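Local coordinates for protein digeranylgeranylglycerophospholipid reductase (Sulfolobus acidocaldarius, PDB 4OPC) that reduces the geranylgeranyl chains of archaeal membrane lipid precursors to saturated phytanyl chains, using a bound FAD to hydrogenate each double bond, at residues 2-8 / 146-152; 22-27 / 109-115; 94-98 / 219-223; 229-233 / 244-248. One frame throughout, in Å; residues are numbered along the deposited sequence.

Interaction 1 of 4, residues 2-8 / 146-152; sequences MKELKYD and ELTVYSK
Glu4 and Tyr150 project from one face of two neighbouring parallel strands, and the carboxylate of Glu4 meets the edge of the Tyr150 ring with the two planes 89° apart. The hydroxyl donates a weak hydrogen bond, Tyr150 OH to Glu4 OE2 3.2 Å. Lys6 comes slantwise to the same ring, its CE 4.0 Å from Tyr150 CD2; the methylenes of this long side chain pack against the tyrosine, which suits a lysine at an exposed position. Near the chain start Met2 crosses Glu146 and Thr148 almost at right angles. With CG anti to the backbone N (chi1 -171°) the Met2 chain runs toward strand 145-150, placing SD 3.2 Å from Thr148 OG1, and the flexible thioether then bends to lay CE against the arm of Glu146. On the face of Leu5, Leu147 and Val149 the packing is mainly hydrocarbon: the methylenes of Lys3 lie alongside Leu147, CD to CD2 3.6 Å. Nearby the Tyr7 ring crosses Val149 obliquely, CD1 to CG1 3.7 Å. Trp118 packs on Leu5, Tyr7 and Leu147, while Tyr7 OH turns to Glu116. Nearly straight backbone bonds join the two strands, including Thr148 N to Lys3 O at 2.8 Å. Strand 3-6 thereby becomes the outermost strand of a mixed sheet whose other members, 121-129, 132-140 and 145-150, form an antiparallel β-meander of the kind that accompanies the Rossmann-type domain in FAD-dependent oxidoreductases.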
loop_
_atom_site.group_PDB
_atom_site.type_symbol
_atom_site.label_atom_id
_atom_site.label_comp_id
_atom_site.label_asym_id
_atom_site.label_seq_id
_atom_site.Cartn_x
_atom_site.Cartn_y
_atom_site.Cartn_z
ATOM N N MET A 2 -21.227 21.757 -22.710
ATOM C CA MET A 2 -19.883 21.306 -22.364
ATOM C C MET A 2 -19.381 20.267 -23.363
ATOM O O MET A 2 -20.139 19.405 -23.799
ATOM C CB MET A 2 -19.863 20.715 -20.950
ATOM C CG MET A 2 -18.465 20.412 -20.420
ATOM S SD MET A 2 -18.415 19.398 -18.926
ATOM C CE MET A 2 -19.491 20.306 -17.826
ATOM N N LYS A 3 -18.100 20.356 -23.712
ATOM C CA LYS A 3 -17.452 19.401 -24.614
ATOM C C LYS A 3 -17.513 17.971 -24.084
ATOM O O LYS A 3 -17.232 17.725 -22.909
ATOM C CB LYS A 3 -15.993 19.806 -24.832
ATOM C CG LYS A 3 -15.313 19.146 -26.020
ATOM C CD LYS A 3 -13.873 19.629 -26.150
ATOM C CE LYS A 3 -13.215 19.113 -27.420
ATOM N NZ LYS A 3 -11.773 19.489 -27.487
ATOM N N GLU A 4 -17.867 17.033 -24.959
ATOM C CA GLU A 4 -17.954 15.618 -24.605
ATOM C C GLU A 4 -17.038 14.782 -25.490
ATOM O O GLU A 4 -17.041 14.935 -26.718
ATOM C CB GLU A 4 -19.386 15.106 -24.758
ATOM C CG GLU A 4 -20.427 15.848 -23.936
ATOM C CD GLU A 4 -21.828 15.303 -24.151
ATOM O OE1 GLU A 4 -22.034 14.557 -25.131
ATOM O OE2 GLU A 4 -22.723 15.621 -23.340
ATOM N N LEU A 5 -16.278 13.890 -24.860
ATOM C CA LEU A 5 -15.321 13.027 -25.551
ATOM C C LEU A 5 -15.548 11.563 -25.191
ATOM O O LEU A 5 -15.943 11.262 -24.071
ATOM C CB LEU A 5 -13.900 13.443 -25.186
ATOM C CG LEU A 5 -13.607 14.921 -25.456
ATOM C CD1 LEU A 5 -12.272 15.318 -24.855
ATOM C CD2 LEU A 5 -13.631 15.208 -26.950
ATOM N N LYS A 6 -15.286 10.656 -26.131
ATOM C CA LYS A 6 -15.523 9.223 -25.931
ATOM C C LYS A 6 -14.226 8.427 -25.857
ATOM O O LYS A 6 -13.477 8.363 -26.833
ATOM C CB LYS A 6 -16.388 8.666 -27.064
ATOM C CG LYS A 6 -17.747 9.324 -27.188
ATOM C CD LYS A 6 -18.774 8.663 -26.289
ATOM C CE LYS A 6 -20.156 9.252 -26.530
ATOM N NZ LYS A 6 -20.520 9.237 -27.976
ATOM N N TYR A 7 -13.981 7.805 -24.706
ATOM C CA TYR A 7 -12.795 6.991 -24.484
ATOM C C TYR A 7 -13.198 5.574 -24.100
ATOM O O TYR A 7 -14.330 5.325 -23.692
ATOM C CB TYR A 7 -11.910 7.600 -23.381
ATOM C CG TYR A 7 -11.116 8.791 -23.869
ATOM C CD1 TYR A 7 -11.711 10.029 -24.014
ATOM C CD2 TYR A 7 -9.773 8.666 -24.198
ATOM C CE1 TYR A 7 -10.997 11.120 -24.487
ATOM C CE2 TYR A 7 -9.050 9.752 -24.675
ATOM C CZ TYR A 7 -9.661 10.975 -24.801
ATOM O OH TYR A 7 -8.964 12.070 -25.279
ATOM N N ASP A 8 -12.278 4.634 -24.257
ATOM C CA ASP A 8 -12.534 3.284 -23.793
ATOM C C ASP A 8 -12.347 3.212 -22.285
ATOM O O ASP A 8 -13.204 2.670 -21.573
ATOM C CB ASP A 8 -11.603 2.296 -24.482
ATOM C CG ASP A 8 -11.910 2.162 -25.947
ATOM O OD1 ASP A 8 -13.113 2.151 -26.317
ATOM O OD2 ASP A 8 -10.954 2.075 -26.747
ATOM N N GLU A 146 -13.543 22.782 -18.760
ATOM C CA GLU A 146 -14.291 21.697 -18.150
ATOM C C GLU A 146 -14.749 20.789 -19.280
ATOM O O GLU A 146 -15.304 21.263 -20.285
ATOM C CB GLU A 146 -15.479 22.268 -17.378
ATOM C CG GLU A 146 -16.246 21.300 -16.503
ATOM C CD GLU A 146 -17.260 22.024 -15.631
ATOM O OE1 GLU A 146 -17.374 23.261 -15.767
ATOM O OE2 GLU A 146 -17.939 21.366 -14.813
ATOM N N LEU A 147 -14.491 19.495 -19.128
ATOM C CA LEU A 147 -14.763 18.513 -20.173
ATOM C C LEU A 147 -15.505 17.322 -19.593
ATOM O O LEU A 147 -15.237 16.909 -18.472
ATOM C CB LEU A 147 -13.441 18.006 -20.758
ATOM C CG LEU A 147 -12.494 19.063 -21.327
ATOM C CD1 LEU A 147 -11.092 18.868 -20.779
ATOM C CD2 LEU A 147 -12.492 19.009 -22.841
ATOM N N THR A 148 -16.414 16.753 -20.370
ATOM C CA THR A 148 -17.041 15.499 -20.008
ATOM C C THR A 148 -16.412 14.375 -20.816
ATOM O O THR A 148 -16.410 14.406 -22.054
ATOM C CB THR A 148 -18.543 15.559 -20.279
ATOM O OG1 THR A 148 -19.172 16.342 -19.257
ATOM C CG2 THR A 148 -19.142 14.172 -20.286
ATOM N N VAL A 149 -15.865 13.391 -20.116
ATOM C CA VAL A 149 -15.263 12.241 -20.764
ATOM C C VAL A 149 -16.075 10.998 -20.440
ATOM O O VAL A 149 -16.255 10.647 -19.273
ATOM C CB VAL A 149 -13.795 12.060 -20.333
ATOM C CG1 VAL A 149 -13.279 10.683 -20.731
ATOM C CG2 VAL A 149 -12.937 13.175 -20.925
ATOM N N TYR A 150 -16.572 10.338 -21.474
ATOM C CA TYR A 150 -17.282 9.080 -21.309
ATOM C C TYR A 150 -16.302 7.936 -21.462
ATOM O O TYR A 150 -15.376 8.000 -22.272
ATOM C CB TYR A 150 -18.408 8.956 -22.334
ATOM C CG TYR A 150 -19.474 10.009 -22.163
ATOM C CD1 TYR A 150 -20.360 9.956 -21.096
ATOM C CD2 TYR A 150 -19.583 11.065 -23.053
ATOM C CE1 TYR A 150 -21.339 10.919 -20.934
ATOM C CE2 TYR A 150 -20.561 12.030 -22.897
ATOM C CZ TYR A 150 -21.431 11.951 -21.830
ATOM O OH TYR A 150 -22.408 12.904 -21.659
ATOM N N SER A 151 -16.490 6.897 -20.661
ATOM C CA SER A 151 -15.635 5.724 -20.709
ATOM C C SER A 151 -16.445 4.480 -20.408
ATOM O O SER A 151 -17.474 4.555 -19.730
ATOM C CB SER A 151 -14.488 5.862 -19.691
ATOM O OG SER A 151 -14.969 6.095 -18.368
ATOM N N LYS A 152 -15.997 3.330 -20.901
ATOM C CA LYS A 152 -16.601 2.064 -20.484
ATOM C C LYS A 152 -16.199 1.688 -19.059
ATOM O O LYS A 152 -16.983 1.086 -18.324
ATOM C CB LYS A 152 -16.239 0.922 -21.445
ATOM C CG LYS A 152 -16.683 1.122 -22.870
ATOM C CD LYS A 152 -18.127 1.626 -22.965
ATOM C CE LYS A 152 -19.143 0.577 -22.578
ATOM N NZ LYS A 152 -20.536 1.095 -22.730
HETATM O O HOH W 1 -16.032 22.195 -22.676
#

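Interaction 2 of 4, residues 22-27 / 109-115; sequences AYQLSR and EAQDRGV
Arg113 presses its guanidinium between Tyr23 and Arg27 while its NE donates an almost straight bond to Ser26, NE to OG 2.8 Å. The Ser26 oxygen lies in the guanidinium plane and in turn donates a hydrogen bond to the helix end, Ser26 OG to Tyr23 O 2.7 Å, so one small hydroxyl links the arginine to a backbone carbonyl. Arg27 CD sits over the centre of one guanidinium face, and Tyr23 OH lies above the rim of the opposite one. Deeper in the contact, small residues let the helices close up: Ala22 CB is 4.1 Å from Ala110 CB, and Val115 CG2 touches Ala22 O at 3.7 Å. Toward solvent the fit slackens. The exposed Arg27 guanidinium lies over Arg113 NH1 in a meeting of like charges, and a water joins Tyr23 O to Arg113 NH2, weakly on the arginine side. A leucine in place of Arg113 would probably leave Ser26 OG without its donor and Tyr23 and Arg27 without the flat group between them. Gly114, with positive phi, closes helix 99-112 in a Schellman motif, and Arg27 N binds Arg113 O at 3.2 Å. Both helix ends rest on strand 32-35, where Ala22 meets Leu34 and Val115 meets Ile32, while Leu25 turns to helix 302-322.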
loop_
_atom_site.group_PDB
_atom_site.type_symbol
_atom_site.label_atom_id
_atom_site.label_comp_id
_atom_site.label_asym_id
_atom_site.label_seq_id
_atom_site.Cartn_x
_atom_site.Cartn_y
_atom_site.Cartn_z
ATOM N N ALA A 22 -2.033 2.149 -16.772
ATOM C CA ALA A 22 -1.830 2.745 -18.093
ATOM C C ALA A 22 -0.802 1.940 -18.885
ATOM O O ALA A 22 -1.017 1.613 -20.061
ATOM C CB ALA A 22 -1.375 4.190 -17.957
ATOM N N TYR A 23 0.319 1.611 -18.245
ATOM C CA TYR A 23 1.377 0.890 -18.929
ATOM C C TYR A 23 0.899 -0.495 -19.371
ATOM O O TYR A 23 1.104 -0.900 -20.518
ATOM C CB TYR A 23 2.616 0.779 -18.039
ATOM C CG TYR A 23 3.803 0.207 -18.758
ATOM C CD1 TYR A 23 4.607 1.010 -19.563
ATOM C CD2 TYR A 23 4.117 -1.136 -18.655
ATOM C CE1 TYR A 23 5.696 0.487 -20.235
ATOM C CE2 TYR A 23 5.208 -1.671 -19.323
ATOM C CZ TYR A 23 5.990 -0.853 -20.108
ATOM O OH TYR A 23 7.079 -1.371 -20.773
ATOM N N GLN A 24 0.225 -1.200 -18.473
ATOM C CA GLN A 24 -0.245 -2.550 -18.758
ATOM C C GLN A 24 -1.354 -2.601 -19.816
ATOM O O GLN A 24 -1.540 -3.631 -20.458
ATOM C CB GLN A 24 -0.697 -3.248 -17.459
ATOM C CG GLN A 24 0.393 -3.383 -16.404
ATOM C CD GLN A 24 1.361 -4.514 -16.662
ATOM O OE1 GLN A 24 1.447 -5.046 -17.771
ATOM N NE2 GLN A 24 2.108 -4.890 -15.633
ATOM N N LEU A 25 -2.094 -1.506 -19.980
ATOM C CA LEU A 25 -3.156 -1.447 -20.994
ATOM C C LEU A 25 -2.673 -0.947 -22.346
ATOM O O LEU A 25 -3.413 -0.997 -23.328
ATOM C CB LEU A 25 -4.311 -0.569 -20.523
ATOM C CG LEU A 25 -5.232 -1.193 -19.476
ATOM C CD1 LEU A 25 -6.084 -0.108 -18.835
ATOM C CD2 LEU A 25 -6.088 -2.277 -20.095
ATOM N N SER A 26 -1.428 -0.484 -22.405
ATOM C CA SER A 26 -0.925 0.177 -23.605
ATOM C C SER A 26 -0.549 -0.811 -24.720
ATOM O O SER A 26 -0.450 -2.017 -24.495
ATOM C CB SER A 26 0.259 1.086 -23.251
ATOM O OG SER A 26 1.413 0.333 -22.918
ATOM N N ARG A 27 -0.339 -0.280 -25.923
ATOM C CA ARG A 27 -0.044 -1.078 -27.116
ATOM C C ARG A 27 -1.123 -2.098 -27.470
ATOM O O ARG A 27 -0.836 -3.113 -28.094
ATOM C CB ARG A 27 1.314 -1.778 -27.005
ATOM C CG ARG A 27 2.485 -0.875 -27.266
ATOM C CD ARG A 27 3.721 -1.634 -27.707
ATOM N NE ARG A 27 4.786 -0.683 -28.004
ATOM C CZ ARG A 27 6.078 -0.968 -28.055
ATOM N NH1 ARG A 27 6.504 -2.209 -27.864
ATOM N NH2 ARG A 27 6.955 -0.009 -28.326
ATOM N N GLU A 109 6.405 6.525 -21.180
ATOM C CA GLU A 109 6.430 5.352 -22.048
ATOM C C GLU A 109 5.020 4.890 -22.401
ATOM O O GLU A 109 4.755 4.552 -23.548
ATOM C CB GLU A 109 7.262 4.223 -21.438
ATOM C CG GLU A 109 8.735 4.573 -21.434
ATOM C CD GLU A 109 9.637 3.417 -21.058
ATOM O OE1 GLU A 109 9.153 2.264 -20.993
ATOM O OE2 GLU A 109 10.841 3.672 -20.837
ATOM N N ALA A 110 4.115 4.904 -21.422
ATOM C CA ALA A 110 2.713 4.601 -21.704
ATOM C C ALA A 110 2.172 5.559 -22.776
ATOM O O ALA A 110 1.447 5.158 -23.683
ATOM C CB ALA A 110 1.882 4.682 -20.431
ATOM N N GLN A 111 2.543 6.831 -22.654
ATOM C CA GLN A 111 2.141 7.857 -23.613
ATOM C C GLN A 111 2.697 7.563 -25.011
ATOM O O GLN A 111 1.966 7.628 -26.007
ATOM C CB GLN A 111 2.602 9.217 -23.099
ATOM C CG GLN A 111 2.064 10.421 -23.866
ATOM C CD GLN A 111 2.426 11.709 -23.156
ATOM O OE1 GLN A 111 3.527 11.839 -22.628
ATOM N NE2 GLN A 111 1.494 12.655 -23.111
ATOM N N ASP A 112 3.978 7.213 -25.085
ATOM C CA ASP A 112 4.579 6.817 -26.359
ATOM C C ASP A 112 3.875 5.590 -26.927
ATOM O O ASP A 112 3.837 5.401 -28.149
ATOM C CB ASP A 112 6.072 6.511 -26.196
ATOM C CG ASP A 112 6.903 7.743 -25.868
ATOM O OD1 ASP A 112 6.424 8.875 -26.076
ATOM O OD2 ASP A 112 8.050 7.568 -25.409
ATOM N N ARG A 113 3.324 4.767 -26.044
ATOM C CA ARG A 113 2.637 3.534 -26.422
ATOM C C ARG A 113 1.129 3.720 -26.573
ATOM O O ARG A 113 0.366 2.750 -26.547
ATOM C CB ARG A 113 2.930 2.434 -25.398
ATOM C CG ARG A 113 4.387 1.992 -25.363
ATOM C CD ARG A 113 4.742 1.319 -24.035
ATOM N NE ARG A 113 4.064 0.040 -23.837
ATOM C CZ ARG A 113 4.607 -1.143 -24.107
ATOM N NH1 ARG A 113 5.840 -1.216 -24.591
ATOM N NH2 ARG A 113 3.910 -2.252 -23.900
ATOM N N GLY A 114 0.699 4.970 -26.707
ATOM C CA GLY A 114 -0.665 5.253 -27.110
ATOM C C GLY A 114 -1.602 5.848 -26.075
ATOM O O GLY A 114 -2.707 6.259 -26.433
ATOM N N VAL A 115 -1.197 5.904 -24.807
ATOM C CA VAL A 115 -2.067 6.447 -23.761
ATOM C C VAL A 115 -2.012 7.974 -23.777
ATOM O O VAL A 115 -0.931 8.555 -23.858
ATOM C CB VAL A 115 -1.675 5.910 -22.367
ATOM C CG1 VAL A 115 -2.527 6.548 -21.272
ATOM C CG2 VAL A 115 -1.800 4.391 -22.344
HETATM O O HOH W 2 2.142 -3.191 -21.804
HETATM O O HOH W 3 8.083 0.621 -22.393
#

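Interaction 3 of 4, residues 94-98 / 219-223; sequences GFELN and YFPKG
Glu96 and Lys222 mark the nearest backbone approach of segments 94-98 and 219-223, with CA atoms 6.0 Å apart. Strands 87-97 and 216-221 belong to one mixed sheet but are not neighbours in its order, and no backbone bond joins these two segments; side chains make the link. Glu96 points across, its CG 3.3 Å from Pro221 O, and a bend at chi2 (-62°) turns the carboxylate between Phe220 and Lys222. Its oxygens divide the work. OE1 lies 3.4 Å from Phe220 CB, whereas OE2 takes the salt bridge from Lys222, OE2 to NZ 3.0 Å, met nearly along the C-O axis. Lys222 is extended until a final turn at chi4 (-75°) carries its ammonium to that oxygen; a long, thin chain suits this reach through a buried contact. The side chain of Phe220 touches both the reduced flavin cofactor and the bound lipid, a fitting place for a large apolar group. Lys222 NZ also forms salt bridges with Asp50, an FAD-binding residue, and with Glu71. One buried ammonium thus gathers three carboxylates, which would favour its positive charge, offset their mutual repulsion and tie the sheet to the loop beside the flavin.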
loop_
_atom_site.group_PDB
_atom_site.type_symbol
_atom_site.label_atom_id
_atom_site.label_comp_id
_atom_site.label_asym_id
_atom_site.label_seq_id
_atom_site.Cartn_x
_atom_site.Cartn_y
_atom_site.Cartn_z
ATOM N N GLY A 94 15.969 -5.322 -3.555
ATOM C CA GLY A 94 15.040 -4.254 -3.869
ATOM C C GLY A 94 15.737 -2.983 -4.302
ATOM O O GLY A 94 16.961 -2.941 -4.484
ATOM N N PHE A 95 14.947 -1.936 -4.476
ATOM C CA PHE A 95 15.455 -0.689 -5.005
ATOM C C PHE A 95 15.039 0.448 -4.102
ATOM O O PHE A 95 13.906 0.473 -3.613
ATOM C CB PHE A 95 14.870 -0.413 -6.390
ATOM C CG PHE A 95 15.109 -1.504 -7.395
ATOM C CD1 PHE A 95 16.389 -1.902 -7.715
ATOM C CD2 PHE A 95 14.041 -2.099 -8.046
ATOM C CE1 PHE A 95 16.603 -2.894 -8.656
ATOM C CE2 PHE A 95 14.247 -3.089 -8.980
ATOM C CZ PHE A 95 15.530 -3.487 -9.287
ATOM N N GLU A 96 15.956 1.379 -3.869
ATOM C CA GLU A 96 15.590 2.682 -3.347
ATOM C C GLU A 96 15.494 3.601 -4.561
ATOM O O GLU A 96 16.504 3.902 -5.208
ATOM C CB GLU A 96 16.635 3.186 -2.343
ATOM C CG GLU A 96 16.153 3.138 -0.905
ATOM C CD GLU A 96 14.961 4.028 -0.671
ATOM O OE1 GLU A 96 14.131 3.670 0.187
ATOM O OE2 GLU A 96 14.852 5.083 -1.327
ATOM N N LEU A 97 14.267 4.013 -4.875
ATOM C CA LEU A 97 13.980 4.715 -6.125
ATOM C C LEU A 97 13.906 6.216 -5.966
ATOM O O LEU A 97 13.599 6.728 -4.890
ATOM C CB LEU A 97 12.620 4.259 -6.666
ATOM C CG LEU A 97 12.429 2.772 -6.925
ATOM C CD1 LEU A 97 11.004 2.473 -7.350
ATOM C CD2 LEU A 97 13.392 2.335 -7.992
ATOM N N ASN A 98 14.169 6.918 -7.063
ATOM C CA ASN A 98 13.668 8.273 -7.239
ATOM C C ASN A 98 12.252 8.099 -7.783
ATOM O O ASN A 98 12.066 7.874 -8.981
ATOM C CB ASN A 98 14.549 9.046 -8.225
ATOM C CG ASN A 98 14.111 10.491 -8.408
ATOM O OD1 ASN A 98 12.941 10.835 -8.242
ATOM N ND2 ASN A 98 15.059 11.344 -8.780
ATOM N N TYR A 219 15.085 4.205 8.449
ATOM C CA TYR A 219 16.286 4.860 7.959
ATOM C C TYR A 219 16.639 4.071 6.696
ATOM O O TYR A 219 17.199 2.973 6.778
ATOM C CB TYR A 219 17.367 4.775 9.052
ATOM C CG TYR A 219 18.721 5.393 8.761
ATOM C CD1 TYR A 219 19.661 4.719 7.993
ATOM C CD2 TYR A 219 19.084 6.615 9.322
ATOM C CE1 TYR A 219 20.916 5.253 7.764
ATOM C CE2 TYR A 219 20.345 7.162 9.098
ATOM C CZ TYR A 219 21.252 6.471 8.318
ATOM O OH TYR A 219 22.511 6.976 8.075
ATOM N N PHE A 220 16.256 4.616 5.541
ATOM C CA PHE A 220 16.384 3.922 4.260
ATOM C C PHE A 220 17.484 4.624 3.449
ATOM O O PHE A 220 17.244 5.706 2.894
ATOM C CB PHE A 220 15.063 4.004 3.470
ATOM C CG PHE A 220 13.941 3.140 4.001
ATOM C CD1 PHE A 220 14.101 2.286 5.083
ATOM C CD2 PHE A 220 12.708 3.182 3.374
ATOM C CE1 PHE A 220 13.042 1.499 5.527
ATOM C CE2 PHE A 220 11.658 2.408 3.807
ATOM C CZ PHE A 220 11.819 1.558 4.883
ATOM N N PRO A 221 18.687 4.023 3.367
ATOM C CA PRO A 221 19.755 4.730 2.643
ATOM C C PRO A 221 19.462 4.852 1.151
ATOM O O PRO A 221 19.003 3.897 0.509
ATOM C CB PRO A 221 20.987 3.844 2.870
ATOM C CG PRO A 221 20.667 3.050 4.138
ATOM C CD PRO A 221 19.183 2.802 4.028
ATOM N N LYS A 222 19.729 6.040 0.621
ATOM C CA LYS A 222 19.601 6.318 -0.806
ATOM C C LYS A 222 20.974 6.479 -1.463
ATOM O O LYS A 222 21.077 6.900 -2.620
ATOM C CB LYS A 222 18.768 7.580 -1.019
ATOM C CG LYS A 222 17.265 7.367 -0.854
ATOM C CD LYS A 222 16.504 8.666 -1.092
ATOM C CE LYS A 222 15.002 8.443 -1.183
ATOM N NZ LYS A 222 14.599 7.829 -2.485
ATOM N N GLY A 223 22.018 6.133 -0.718
ATOM C CA GLY A 223 23.390 6.254 -1.174
ATOM C C GLY A 223 24.289 6.081 0.031
ATOM O O GLY A 223 23.819 5.709 1.111
#

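Interaction 4 of 4, residues 229-233 / 244-248; sequences VGLGI and EYYKK
Tyr246 sets its ring edge-on to strand 226-234: Leu231 CD2 lies in the ring plane, 4.0 Å from Tyr246 CD1, and Gly230 CA and Val229 O follow along the same rim. Farther out Val229 CG1 touches the hydroxyl, 3.6 Å from Tyr246 OH, crossing at about a right angle. Aromatic neighbours add to this setting, Tyr187 meeting the ring edge-to-face and Trp217 lying at about 20° to it. The Tyr245 ring is met obliquely instead, with Ile233 CD1 4.1 Å from its CE2, and Pro213 touches both of these side chains. Here a helix packs across a β-sheet within the catalytic-domain region: helix 242-253 follows strand 226-234 in the chain and returns over it, the segment axes 9.0 Å apart and inclined at 136°. Leu231 forks at this crossing, CD1 going 3.7 Å from Tyr245 CB and CD2 3.9 Å from Tyr246 CB; a branched side chain can fill both places. Tyr246 CG is anti to its N (chi1 -177°), which lays the ring along the strand and lets OH bond Glu189 of strand 183-193. With an alanine in place of Tyr246, Glu189 is likely to lose this partner and a gap to open beside Leu231 and Val229. On the helix's outer side Lys247 and Glu244, both exposed, pair in a salt bridge, NZ to OE2 3.2 Å.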
loop_
_atom_site.group_PDB
_atom_site.type_symbol
_atom_site.label_atom_id
_atom_site.label_comp_id
_atom_site.label_asym_id
_atom_site.label_seq_id
_atom_site.Cartn_x
_atom_site.Cartn_y
_atom_site.Cartn_z
ATOM N N VAL A 229 14.631 9.190 5.964
ATOM C CA VAL A 229 14.377 8.849 7.366
ATOM C C VAL A 229 12.981 9.326 7.748
ATOM O O VAL A 229 12.574 10.435 7.399
ATOM C CB VAL A 229 15.475 9.424 8.317
ATOM C CG1 VAL A 229 15.730 10.898 8.037
ATOM C CG2 VAL A 229 15.097 9.204 9.769
ATOM N N GLY A 230 12.220 8.488 8.432
ATOM C CA GLY A 230 10.860 8.863 8.761
ATOM C C GLY A 230 10.216 7.954 9.784
ATOM O O GLY A 230 10.862 7.081 10.378
ATOM N N LEU A 231 8.923 8.170 9.991
ATOM C CA LEU A 231 8.152 7.323 10.888
ATOM C C LEU A 231 6.696 7.287 10.484
ATOM O O LEU A 231 6.206 8.168 9.774
ATOM C CB LEU A 231 8.270 7.781 12.356
ATOM C CG LEU A 231 7.380 8.952 12.771
ATOM C CD1 LEU A 231 7.228 8.986 14.294
ATOM C CD2 LEU A 231 7.930 10.283 12.263
ATOM N N GLY A 232 6.007 6.258 10.953
ATOM C CA GLY A 232 4.570 6.144 10.812
ATOM C C GLY A 232 3.982 5.899 12.188
ATOM O O GLY A 232 4.594 5.206 13.021
ATOM N N ILE A 233 2.817 6.481 12.449
ATOM C CA ILE A 233 2.094 6.218 13.695
ATOM C C ILE A 233 0.642 5.918 13.363
ATOM O O ILE A 233 0.112 6.421 12.371
ATOM C CB ILE A 233 2.196 7.386 14.697
ATOM C CG1 ILE A 233 1.493 8.619 14.164
ATOM C CG2 ILE A 233 3.655 7.712 15.016
ATOM C CD1 ILE A 233 1.533 9.787 15.123
ATOM N N GLU A 244 5.903 16.506 15.534
ATOM C CA GLU A 244 6.517 16.667 16.844
ATOM C C GLU A 244 7.239 15.391 17.269
ATOM O O GLU A 244 8.311 15.460 17.858
ATOM C CB GLU A 244 5.497 17.137 17.886
ATOM C CG GLU A 244 5.049 18.591 17.697
ATOM C CD GLU A 244 6.195 19.597 17.810
ATOM O OE1 GLU A 244 7.070 19.432 18.694
ATOM O OE2 GLU A 244 6.224 20.558 17.011
ATOM N N TYR A 245 6.672 14.228 16.957
ATOM C CA TYR A 245 7.392 12.970 17.190
ATOM C C TYR A 245 8.698 12.973 16.415
ATOM O O TYR A 245 9.746 12.593 16.941
ATOM C CB TYR A 245 6.578 11.760 16.721
ATOM C CG TYR A 245 5.540 11.251 17.692
ATOM C CD1 TYR A 245 5.857 10.278 18.631
ATOM C CD2 TYR A 245 4.234 11.724 17.649
ATOM C CE1 TYR A 245 4.903 9.799 19.521
ATOM C CE2 TYR A 245 3.274 11.248 18.523
ATOM C CZ TYR A 245 3.614 10.288 19.458
ATOM O OH TYR A 245 2.659 9.822 20.331
ATOM N N TYR A 246 8.629 13.384 15.152
ATOM C CA TYR A 246 9.814 13.404 14.300
ATOM C C TYR A 246 10.910 14.293 14.880
ATOM O O TYR A 246 12.056 13.868 15.011
ATOM C CB TYR A 246 9.468 13.848 12.872
ATOM C CG TYR A 246 10.654 13.814 11.929
ATOM C CD1 TYR A 246 10.970 12.657 11.212
ATOM C CD2 TYR A 246 11.457 14.936 11.753
ATOM C CE1 TYR A 246 12.059 12.630 10.338
ATOM C CE2 TYR A 246 12.546 14.923 10.892
ATOM C CZ TYR A 246 12.842 13.769 10.188
ATOM O OH TYR A 246 13.934 13.766 9.346
ATOM N N LYS A 247 10.564 15.526 15.239
ATOM C CA LYS A 247 11.539 16.439 15.814
ATOM C C LYS A 247 12.142 15.905 17.110
ATOM O O LYS A 247 13.341 16.051 17.358
ATOM C CB LYS A 247 10.886 17.794 16.062
ATOM C CG LYS A 247 10.607 18.590 14.797
ATOM C CD LYS A 247 9.676 19.761 15.082
ATOM C CE LYS A 247 10.144 20.564 16.289
ATOM N NZ LYS A 247 9.168 21.637 16.640
ATOM N N LYS A 248 11.313 15.280 17.932
ATOM C CA LYS A 248 11.756 14.842 19.250
ATOM C C LYS A 248 12.727 13.662 19.177
ATOM O O LYS A 248 13.710 13.620 19.921
ATOM C CB LYS A 248 10.554 14.478 20.125
ATOM C CG LYS A 248 10.910 14.141 21.565
ATOM C CD LYS A 248 9.660 13.888 22.396
ATOM C CE LYS A 248 9.998 13.658 23.861
ATOM N NZ LYS A 248 10.651 14.847 24.475
#

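In the fold
Interactions 1 and 2 lie on the same side of the chain's centre, their own centres about 19 Å apart, and interaction 2 is nested within the chain loop that interaction 1 closes. Neither touches the flavin cofactor: the side chains of Val149 and Ala22 lie about 12 Å and 11 Å from it. Helix 99-112 of interaction 2 follows strand 87-97 of interaction 3, where Phe220 comes within about 4 Å of both flavin and lipid. Interactions 3 and 4 share one sheet through adjacent strands 216-221 and 226-234, their nearest atoms about 4 Å apart. In interaction 4, Gly232 touches the lipid, so these two contacts border the lipid pocket, where the substrate chains probably lie.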